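Local coordinates for protein ATP phosphoribosyltransferase (Thermotoga maritima, PDB 1O63) that probably catalyses the first step of histidine biosynthesis, joining ATP to 5-phosphoribose 1-diphosphate to give phosphoribosyl-ATP and diphosphate, at residues L69-T74 with F110-Q115; S87-A92 with V147-T152; R105-F110 with A140-L145. All coordinates share one frame; numbering follows the deposited sequence. Where two conformers were deposited one is given.

Interaction 1. Residues L69-T74 with F110-Q115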
loop_
_atom_site.group_PDB
_atom_site.type_symbol
_atom_site.label_atom_id
_atom_site.label_comp_id
_atom_site.label_asym_id
_atom_site.label_seq_id
_atom_site.Cartn_x
_atom_site.Cartn_y
_atom_site.Cartn_z
ATOM N N LEU A 69 9.539 -6.889 -8.414
ATOM C CA LEU A 69 10.903 -7.346 -8.564
ATOM C C LEU A 69 11.909 -6.228 -8.723
ATOM O O LEU A 69 13.019 -6.299 -8.164
ATOM C CB LEU A 69 11.020 -8.319 -9.756
ATOM C CG LEU A 69 11.432 -9.751 -9.417
ATOM C CD1 LEU A 69 10.642 -10.272 -8.238
ATOM C CD2 LEU A 69 11.279 -10.686 -10.610
ATOM N N LEU A 70 11.562 -5.232 -9.550
ATOM C CA LEU A 70 12.518 -4.139 -9.785
ATOM C C LEU A 70 12.452 -3.106 -8.675
ATOM O O LEU A 70 13.412 -2.366 -8.500
ATOM C CB LEU A 70 12.305 -3.504 -11.141
ATOM C CG LEU A 70 13.127 -3.882 -12.341
ATOM C CD1 LEU A 70 14.056 -5.072 -12.168
ATOM C CD2 LEU A 70 12.243 -4.088 -13.574
ATOM N N GLU A 71 11.310 -2.961 -7.988
ATOM C CA GLU A 71 11.240 -1.947 -6.942
ATOM C C GLU A 71 11.991 -2.373 -5.684
ATOM O O GLU A 71 12.470 -1.539 -4.921
ATOM C CB GLU A 71 9.771 -1.623 -6.617
ATOM C CG GLU A 71 9.599 -0.623 -5.502
ATOM C CD GLU A 71 10.198 0.737 -5.842
ATOM O OE1 GLU A 71 10.521 1.505 -4.936
ATOM O OE2 GLU A 71 10.355 1.039 -7.055
ATOM N N LYS A 72 12.074 -3.657 -5.458
ATOM C CA LYS A 72 12.655 -4.246 -4.243
ATOM C C LYS A 72 13.597 -5.362 -4.656
ATOM O O LYS A 72 13.132 -6.447 -5.037
ATOM C CB LYS A 72 11.471 -4.781 -3.429
ATOM C CG LYS A 72 11.749 -5.733 -2.299
ATOM C CD LYS A 72 10.444 -6.111 -1.590
ATOM C CE LYS A 72 10.706 -6.975 -0.364
ATOM N NZ LYS A 72 9.447 -7.195 0.403
ATOM N N GLU A 73 14.897 -5.117 -4.639
ATOM C CA GLU A 73 15.832 -6.161 -5.082
ATOM C C GLU A 73 15.987 -7.297 -4.096
ATOM O O GLU A 73 16.091 -7.116 -2.886
ATOM C CB GLU A 73 17.191 -5.521 -5.406
ATOM C CG GLU A 73 17.823 -6.115 -6.658
ATOM C CD GLU A 73 17.050 -5.780 -7.920
ATOM O OE1 GLU A 73 17.469 -6.228 -9.019
ATOM O OE2 GLU A 73 16.033 -5.051 -7.837
ATOM N N THR A 74 15.948 -8.532 -4.596
ATOM C CA THR A 74 16.118 -9.720 -3.773
ATOM C C THR A 74 17.200 -10.621 -4.388
ATOM O O THR A 74 17.593 -10.431 -5.540
ATOM C CB THR A 74 14.829 -10.571 -3.713
ATOM O OG1 THR A 74 14.570 -11.080 -5.023
ATOM C CG2 THR A 74 13.621 -9.764 -3.257
ATOM N N PHE A 110 6.495 3.794 -6.922
ATOM C CA PHE A 110 7.766 3.053 -7.088
ATOM C C PHE A 110 8.977 3.955 -7.043
ATOM O O PHE A 110 9.583 4.284 -8.066
ATOM C CB PHE A 110 7.695 2.320 -8.451
ATOM C CG PHE A 110 6.344 1.619 -8.617
ATOM C CD1 PHE A 110 5.348 2.217 -9.342
ATOM C CD2 PHE A 110 6.118 0.368 -8.048
ATOM C CE1 PHE A 110 4.119 1.594 -9.535
ATOM C CE2 PHE A 110 4.906 -0.275 -8.238
ATOM C CZ PHE A 110 3.889 0.355 -8.933
ATOM N N PRO A 111 9.383 4.404 -5.842
ATOM C CA PRO A 111 10.502 5.305 -5.707
ATOM C C PRO A 111 11.829 4.754 -6.154
ATOM O O PRO A 111 12.597 5.548 -6.751
ATOM C CB PRO A 111 10.483 5.728 -4.231
ATOM C CG PRO A 111 9.721 4.647 -3.540
ATOM C CD PRO A 111 8.763 4.100 -4.548
ATOM N N ASN A 112 12.165 3.481 -6.016
ATOM C CA ASN A 112 13.467 2.991 -6.478
ATOM C C ASN A 112 13.504 2.898 -7.999
ATOM O O ASN A 112 14.488 3.249 -8.636
ATOM C CB ASN A 112 13.827 1.642 -5.848
ATOM C CG ASN A 112 13.972 1.753 -4.339
ATOM O OD1 ASN A 112 14.413 2.779 -3.834
ATOM N ND2 ASN A 112 13.538 0.716 -3.616
ATOM N N VAL A 113 12.418 2.320 -8.574
ATOM C CA VAL A 113 12.278 2.305 -10.030
ATOM C C VAL A 113 12.439 3.729 -10.593
ATOM O O VAL A 113 13.162 3.953 -11.546
ATOM C CB VAL A 113 10.877 1.779 -10.410
ATOM C CG1 VAL A 113 10.474 2.216 -11.804
ATOM C CG2 VAL A 113 10.902 0.247 -10.296
ATOM N N THR A 114 11.743 4.699 -10.001
ATOM C CA THR A 114 11.806 6.086 -10.492
ATOM C C THR A 114 13.218 6.641 -10.317
ATOM O O THR A 114 13.780 7.234 -11.250
ATOM C CB THR A 114 10.792 7.042 -9.897
ATOM O OG1 THR A 114 11.153 8.414 -10.283
ATOM C CG2 THR A 114 10.771 7.057 -8.390
ATOM N N GLN A 115 13.845 6.382 -9.168
ATOM C CA GLN A 115 15.220 6.872 -8.969
ATOM C C GLN A 115 16.149 6.268 -10.012
ATOM O O GLN A 115 16.980 6.980 -10.596
ATOM C CB GLN A 115 15.698 6.553 -7.558
ATOM C CG GLN A 115 17.210 6.746 -7.355
ATOM C CD GLN A 115 17.577 8.214 -7.354
ATOM O OE1 GLN A 115 16.715 9.070 -7.127
ATOM N NE2 GLN A 115 18.842 8.533 -7.600
#
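Glu-71 OE1 takes the backbone N-H of Asn-112 at 2.8 Å from Asn-112 N, using its syn lone pair. The other oxygen of the same carboxylate, Glu-71 OE2, accepts from Val-113 N at 2.9 Å; that donor also comes in on the syn side but lies 28° out of the carboxylate plane. Both bonds are nearly straight. Glu-71 is the last residue of helix 66-71, and its chain turns at chi2 (63°), which carries the carboxylate over to the first turn of helix 111-121. Phe-110 holds the N-cap position there, and Pro-111 has no N-H to offer, so the carboxylate serves the two N-H groups that follow.

A third bond joins Asn-112 and Glu-71 in another way. Asn-112 ND2 reaches the backbone carbonyl Glu-71 O at 2.8 Å, with an N-H...O angle of 177° and the oxygen in the plane of the amide. Between these two residues, Glu-71 accepts with both side chain and carbonyl, and Asn-112 donates with both backbone N and side-chain amide.

Apolar groups close round the carboxylate. Pro-111 CD lies 3.2 Å from Glu-71 OE1, the two side chains crossing at about a right angle, while Phe-110 CB approaches Glu-71 OE2 to 3.3 Å. Val-113 CG2 sits 3.4 Å from Glu-71 OE2 and also meets Leu-70 CB at 4.1 Å. Behind these, Phe-168 of strand 161-176 touches both Leu-70 and Val-113, and Phe-48 packs on Glu-71 and Phe-110.

The C-terminal end of one helix therefore meets the N-terminal end of another. A buried carboxylate placed on amide N-H groups at a helix start is likely to be stabilised as the anion by the helix dipole, its charge being met by backbone donors across this contact.

Interaction 2. Residues S87-A92 with V147-T152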
loop_
_atom_site.group_PDB
_atom_site.type_symbol
_atom_site.label_atom_id
_atom_site.label_comp_id
_atom_site.label_asym_id
_atom_site.label_seq_id
_atom_site.Cartn_x
_atom_site.Cartn_y
_atom_site.Cartn_z
ATOM N N SER A 87 1.086 -5.427 -18.111
ATOM C CA SER A 87 0.974 -3.955 -18.142
ATOM C C SER A 87 2.327 -3.330 -18.419
ATOM O O SER A 87 3.269 -4.032 -18.802
ATOM C CB SER A 87 0.429 -3.502 -16.781
ATOM O OG SER A 87 1.178 -4.092 -15.735
ATOM N N ARG A 88 2.408 -2.008 -18.308
ATOM C CA ARG A 88 3.647 -1.280 -18.582
ATOM C C ARG A 88 3.911 -0.250 -17.458
ATOM O O ARG A 88 3.002 0.453 -17.066
ATOM C CB ARG A 88 3.562 -0.496 -19.886
ATOM C CG ARG A 88 3.459 -1.279 -21.183
ATOM C CD ARG A 88 3.061 -0.334 -22.331
ATOM N NE ARG A 88 1.642 -0.048 -22.325
ATOM C CZ ARG A 88 1.008 0.952 -22.911
ATOM N NH1 ARG A 88 1.657 1.880 -23.595
ATOM N NH2 ARG A 88 -0.322 1.045 -22.805
HETATM N N MSE A 89 5.173 -0.061 -17.159
HETATM C CA MSE A 89 5.594 1.016 -16.230
HETATM C C MSE A 89 5.986 2.187 -17.140
HETATM O O MSE A 89 6.791 2.000 -18.070
HETATM C CB MSE A 89 6.721 0.556 -15.357
HETATM C CG MSE A 89 7.250 1.560 -14.333
HETATM SE SE MSE A 89 6.017 1.796 -12.875
HETATM C CE MSE A 89 6.371 0.179 -11.884
ATOM N N VAL A 90 5.344 3.342 -16.966
ATOM C CA VAL A 90 5.633 4.470 -17.851
ATOM C C VAL A 90 5.937 5.747 -17.087
ATOM O O VAL A 90 5.619 5.864 -15.913
ATOM C CB VAL A 90 4.444 4.762 -18.802
ATOM C CG1 VAL A 90 4.181 3.555 -19.691
ATOM C CG2 VAL A 90 3.168 5.140 -18.036
ATOM N N LEU A 91 6.564 6.679 -17.782
ATOM C CA LEU A 91 6.729 8.047 -17.333
ATOM C C LEU A 91 5.586 8.819 -18.031
ATOM O O LEU A 91 5.365 8.538 -19.224
ATOM C CB LEU A 91 8.070 8.648 -17.790
ATOM C CG LEU A 91 8.235 10.146 -17.427
ATOM C CD1 LEU A 91 8.435 10.267 -15.931
ATOM C CD2 LEU A 91 9.434 10.732 -18.179
ATOM N N ALA A 92 4.795 9.545 -17.298
ATOM C CA ALA A 92 3.691 10.322 -17.896
ATOM C C ALA A 92 3.623 11.727 -17.301
ATOM O O ALA A 92 4.086 12.015 -16.203
ATOM C CB ALA A 92 2.363 9.616 -17.700
ATOM N N VAL A 147 5.491 8.389 -12.444
ATOM C CA VAL A 147 5.989 7.101 -12.973
ATOM C C VAL A 147 4.975 6.081 -12.440
ATOM O O VAL A 147 4.817 5.993 -11.223
ATOM C CB VAL A 147 7.407 6.758 -12.542
ATOM C CG1 VAL A 147 7.704 5.283 -12.767
ATOM C CG2 VAL A 147 8.441 7.625 -13.238
ATOM N N ASP A 148 4.206 5.471 -13.328
ATOM C CA ASP A 148 3.129 4.583 -12.843
ATOM C C ASP A 148 2.809 3.505 -13.862
ATOM O O ASP A 148 3.265 3.545 -15.011
ATOM C CB ASP A 148 1.867 5.396 -12.537
ATOM C CG ASP A 148 0.908 4.722 -11.587
ATOM O OD1 ASP A 148 1.252 3.664 -11.008
ATOM O OD2 ASP A 148 -0.216 5.235 -11.403
ATOM N N ILE A 149 1.982 2.562 -13.452
ATOM C CA ILE A 149 1.574 1.458 -14.315
ATOM C C ILE A 149 0.283 1.865 -15.062
ATOM O O ILE A 149 -0.585 2.505 -14.487
ATOM C CB ILE A 149 1.229 0.207 -13.487
ATOM C CG1 ILE A 149 2.441 -0.311 -12.696
ATOM C CG2 ILE A 149 0.640 -0.909 -14.346
ATOM C CD1 ILE A 149 1.975 -1.482 -11.776
ATOM N N THR A 150 0.204 1.425 -16.293
ATOM C CA THR A 150 -0.921 1.562 -17.181
ATOM C C THR A 150 -1.066 0.264 -17.986
ATOM O O THR A 150 -0.084 -0.431 -18.222
ATOM C CB THR A 150 -0.720 2.735 -18.179
ATOM O OG1 THR A 150 -1.899 2.891 -18.973
ATOM C CG2 THR A 150 0.443 2.457 -19.124
ATOM N N GLU A 151 -2.283 -0.096 -18.371
ATOM C CA GLU A 151 -2.496 -1.296 -19.178
ATOM C C GLU A 151 -2.924 -0.879 -20.592
ATOM O O GLU A 151 -2.392 -1.389 -21.573
ATOM C CB GLU A 151 -3.562 -2.191 -18.547
ATOM C CG GLU A 151 -3.100 -2.746 -17.178
ATOM C CD GLU A 151 -3.905 -3.975 -16.794
ATOM O OE1 GLU A 151 -3.958 -4.311 -15.588
ATOM O OE2 GLU A 151 -4.466 -4.637 -17.695
ATOM N N THR A 152 -3.896 0.028 -20.670
ATOM C CA THR A 152 -4.353 0.473 -21.984
ATOM C C THR A 152 -4.142 1.977 -22.180
ATOM O O THR A 152 -4.495 2.488 -23.242
ATOM C CB THR A 152 -5.852 0.190 -22.219
ATOM O OG1 THR A 152 -6.629 0.950 -21.288
ATOM C CG2 THR A 152 -6.189 -1.265 -22.134
#
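Arg-88 pairs with Thr-150 and Val-90 with Asp-148 through antiparallel backbone bonds, the strand directions lying 141° apart. In the Arg-88/Thr-150 pair, Arg-88 N gives to Thr-150 O at 3.0 Å and Thr-150 N returns to Arg-88 O at 3.1 Å. In the next, Val-90 N reaches Asp-148 O at 2.9 Å, the donor tilted 24° from the carbonyl plane, and Asp-148 N reaches Val-90 O at 3.0 Å. Between and beyond them lie the non-hydrogen-bonded pairs Met-89/Ile-149 and Leu-91/Val-147, where the CA hydrogens of Ile-149 and Val-147 point at the carbonyls of Arg-88 and Val-90.

Apolar contacts gather on the face bearing Met-89, Leu-91, Val-147 and Ile-149. The chain of Met-89, a selenomethionine, folds at chi2 and chi3, which sets Met-89 SE 3.9 Å from Val-147 CG1 and turns its CE to Ile-149 CG1. Leu-91 CD1 rests on Val-147 CG2 at 3.8 Å. Near the C-terminal end of strand 145-150, the methyl Ile-149 CG2 abuts Ser-87 OG at 3.5 Å.

The other face carries Arg-88, Val-90, Asp-148 and Thr-150, a mix of charged and apolar groups. The Arg-88 chain turns at chi3 (-79°), and one face of its guanidinium lies over Thr-150 CG2, a methyl that also touches Val-90 CG1. At the guanidinium edge, Arg-88 NH2 makes a weak bond to Glu-151 O at 3.4 Å. The stronger partner of Arg-88 is Glu-166, joined to NH1 by a salt bridge, and the carboxylate of Glu-151 pairs with Arg-11.

Strand 81-94 is flanked by strand 161-176 on its other edge, while strand 145-150 pairs along its other edge with strand 104-108. Helix 111-121 packs on Met-89, Leu-91 and Val-147, and Asp-67 of helix 66-71 touches Met-89 and Ile-149.

Interaction 3. Residues R105-F110 with A140-L145; sequences RIATKF and AGLSDL
Ile-106 and Leu-145 form a parallel bridge where strand 145-150 starts, Arg-105 O accepting Leu-145 N at 3.1 Å and Leu-145 O accepting Ala-107 N at 3.0 Å. This belongs to a beta-alpha-beta crossover: the chain leaves strand 125-129, passes through helix 136-140 and comes back beside strand 104-108, its neighbour in the sheet. The helix ends in a Schellman motif at Gly-141, whose positive phi (87°) suits a residue without a side chain.

Arg-105 holds the incoming loop at several points. Its carbonyl O takes a second donor, Asp-144 N, which lies above the carbonyl plane. Arg-105 N bonds to Asp-144 OD2 at 3.1 Å on the anti lone pair, and Arg-105 NE makes a weak salt-bridge bond to the same oxygen, the guanidinium and carboxylate planes standing 65° apart. A bend at chi3 (-47°) turns the far end across the loop, where Arg-105 NH2 meets Gly-141 O at 2.8 Å, Arg-105 NH1 adds a weak bond to it, and Leu-142 O lies over one guanidinium face. An alanine here removes the guanidinium, which would probably leave Asp-144 without its charge partner and let the loop at Gly-141 move more freely on the strand, though the backbone bonds could remain.

Next to these bonds, Ala-107 CB packs against Leu-142 CD1 and Ser-143; Leu-142 also touches His-56 of the second subunit. Ser-143 OG lies 3.6 Å from Ala-107 CB and donates at 2.8 Å to Leu-145 O, the same carbonyl oxygen that accepts a backbone bond in the bridge.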
loop_
_atom_site.group_PDB
_atom_site.type_symbol
_atom_site.label_atom_id
_atom_site.label_comp_id
_atom_site.label_asym_id
_atom_site.label_seq_id
_atom_site.Cartn_x
_atom_site.Cartn_y
_atom_site.Cartn_z
ATOM N N ARG A 105 9.866 17.132 -10.418
ATOM C CA ARG A 105 9.073 16.576 -9.316
ATOM C C ARG A 105 8.254 15.389 -9.880
ATOM O O ARG A 105 7.557 15.561 -10.872
ATOM C CB ARG A 105 8.116 17.638 -8.759
ATOM C CG ARG A 105 8.807 18.857 -8.148
ATOM C CD ARG A 105 7.765 19.840 -7.579
ATOM N NE ARG A 105 6.692 20.080 -8.527
ATOM C CZ ARG A 105 5.445 20.439 -8.241
ATOM N NH1 ARG A 105 4.561 20.617 -9.213
ATOM N NH2 ARG A 105 5.066 20.667 -6.989
ATOM N N ILE A 106 8.538 14.183 -9.390
ATOM C CA ILE A 106 7.870 12.987 -9.900
ATOM C C ILE A 106 7.173 12.263 -8.733
ATOM O O ILE A 106 7.882 11.850 -7.818
ATOM C CB ILE A 106 8.862 11.995 -10.531
ATOM C CG1 ILE A 106 9.832 12.725 -11.477
ATOM C CG2 ILE A 106 8.135 10.875 -11.238
ATOM C CD1 ILE A 106 10.869 11.832 -12.136
ATOM N N ALA A 107 5.865 12.101 -8.860
ATOM C CA ALA A 107 5.075 11.325 -7.896
ATOM C C ALA A 107 5.050 9.874 -8.353
ATOM O O ALA A 107 4.993 9.626 -9.557
ATOM C CB ALA A 107 3.622 11.817 -7.888
ATOM N N THR A 108 5.084 8.936 -7.393
ATOM C CA THR A 108 5.074 7.521 -7.821
ATOM C C THR A 108 4.868 6.620 -6.608
ATOM O O THR A 108 5.161 7.042 -5.482
ATOM C CB THR A 108 6.449 7.193 -8.458
ATOM O OG1 THR A 108 6.506 5.831 -8.871
ATOM C CG2 THR A 108 7.572 7.426 -7.440
ATOM N N LYS A 109 4.424 5.402 -6.837
ATOM C CA LYS A 109 4.394 4.349 -5.838
ATOM C C LYS A 109 5.706 3.549 -5.877
ATOM O O LYS A 109 5.930 2.643 -5.053
ATOM C CB LYS A 109 3.273 3.334 -6.107
ATOM C CG LYS A 109 1.894 3.949 -6.206
ATOM C CD LYS A 109 0.813 2.900 -6.022
ATOM C CE LYS A 109 0.504 2.201 -7.309
ATOM N NZ LYS A 109 -0.772 1.423 -7.254
ATOM N N PHE A 110 6.495 3.794 -6.922
ATOM C CA PHE A 110 7.766 3.053 -7.088
ATOM C C PHE A 110 8.977 3.955 -7.043
ATOM O O PHE A 110 9.583 4.284 -8.066
ATOM C CB PHE A 110 7.695 2.320 -8.451
ATOM C CG PHE A 110 6.344 1.619 -8.617
ATOM C CD1 PHE A 110 5.348 2.217 -9.342
ATOM C CD2 PHE A 110 6.118 0.368 -8.048
ATOM C CE1 PHE A 110 4.119 1.594 -9.535
ATOM C CE2 PHE A 110 4.906 -0.275 -8.238
ATOM C CZ PHE A 110 3.889 0.355 -8.933
ATOM N N ALA A 140 -3.108 18.324 -9.323
ATOM C CA ALA A 140 -3.129 19.015 -8.050
ATOM C C ALA A 140 -1.928 19.945 -7.864
ATOM O O ALA A 140 -1.854 20.666 -6.848
ATOM C CB ALA A 140 -3.151 18.035 -6.862
ATOM N N GLY A 141 -0.919 19.841 -8.724
ATOM C CA GLY A 141 0.282 20.672 -8.554
ATOM C C GLY A 141 1.299 20.008 -7.632
ATOM O O GLY A 141 2.238 20.637 -7.170
ATOM N N LEU A 142 1.096 18.724 -7.350
ATOM C CA LEU A 142 2.004 18.004 -6.428
ATOM C C LEU A 142 3.255 17.570 -7.185
ATOM O O LEU A 142 4.343 17.538 -6.639
ATOM C CB LEU A 142 1.267 16.796 -5.889
ATOM C CG LEU A 142 1.746 16.008 -4.715
ATOM C CD1 LEU A 142 2.073 14.569 -5.066
ATOM C CD2 LEU A 142 2.870 16.677 -3.939
ATOM N N SER A 143 3.089 17.260 -8.484
ATOM C CA SER A 143 4.264 16.860 -9.245
ATOM C C SER A 143 4.169 17.360 -10.682
ATOM O O SER A 143 3.085 17.758 -11.126
ATOM C CB SER A 143 4.435 15.325 -9.237
ATOM O OG SER A 143 3.515 14.676 -10.097
ATOM N N ASP A 144 5.312 17.307 -11.351
ATOM C CA ASP A 144 5.362 17.664 -12.760
ATOM C C ASP A 144 4.991 16.435 -13.582
ATOM O O ASP A 144 4.346 16.485 -14.623
ATOM C CB ASP A 144 6.781 18.150 -13.088
ATOM C CG ASP A 144 7.132 19.447 -12.361
ATOM O OD1 ASP A 144 6.518 20.467 -12.699
ATOM O OD2 ASP A 144 8.032 19.456 -11.494
ATOM N N LEU A 145 5.484 15.277 -13.118
ATOM C CA LEU A 145 5.420 14.035 -13.827
ATOM C C LEU A 145 5.078 12.880 -12.856
ATOM O O LEU A 145 5.168 13.034 -11.657
ATOM C CB LEU A 145 6.786 13.642 -14.450
ATOM C CG LEU A 145 7.465 14.634 -15.387
ATOM C CD1 LEU A 145 8.949 14.312 -15.581
ATOM C CD2 LEU A 145 6.779 14.710 -16.738
#

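In the fold
From the N terminus, helix 66-71 leads into strand 81-94, then come strand 104-108, helix 111-121, strand 125-129, helix 136-140 and strand 145-150. Interaction 1 closes the first loop, from 69-74 to 110-115, setting two helix ends together. Interaction 2 starts within that loop and ends past it, so the two cross. Interaction 3 lies wholly between the segments of interaction 2 and also crosses interaction 1, with which it shares Phe-110. That ring touches Met-89 and Ile-149 of interaction 2. Strand 145-150 serves interactions 2 and 3: one edge of it pairs with 104-108 and the other with 81-94, tying both into one sheet against which helix 111-121 packs.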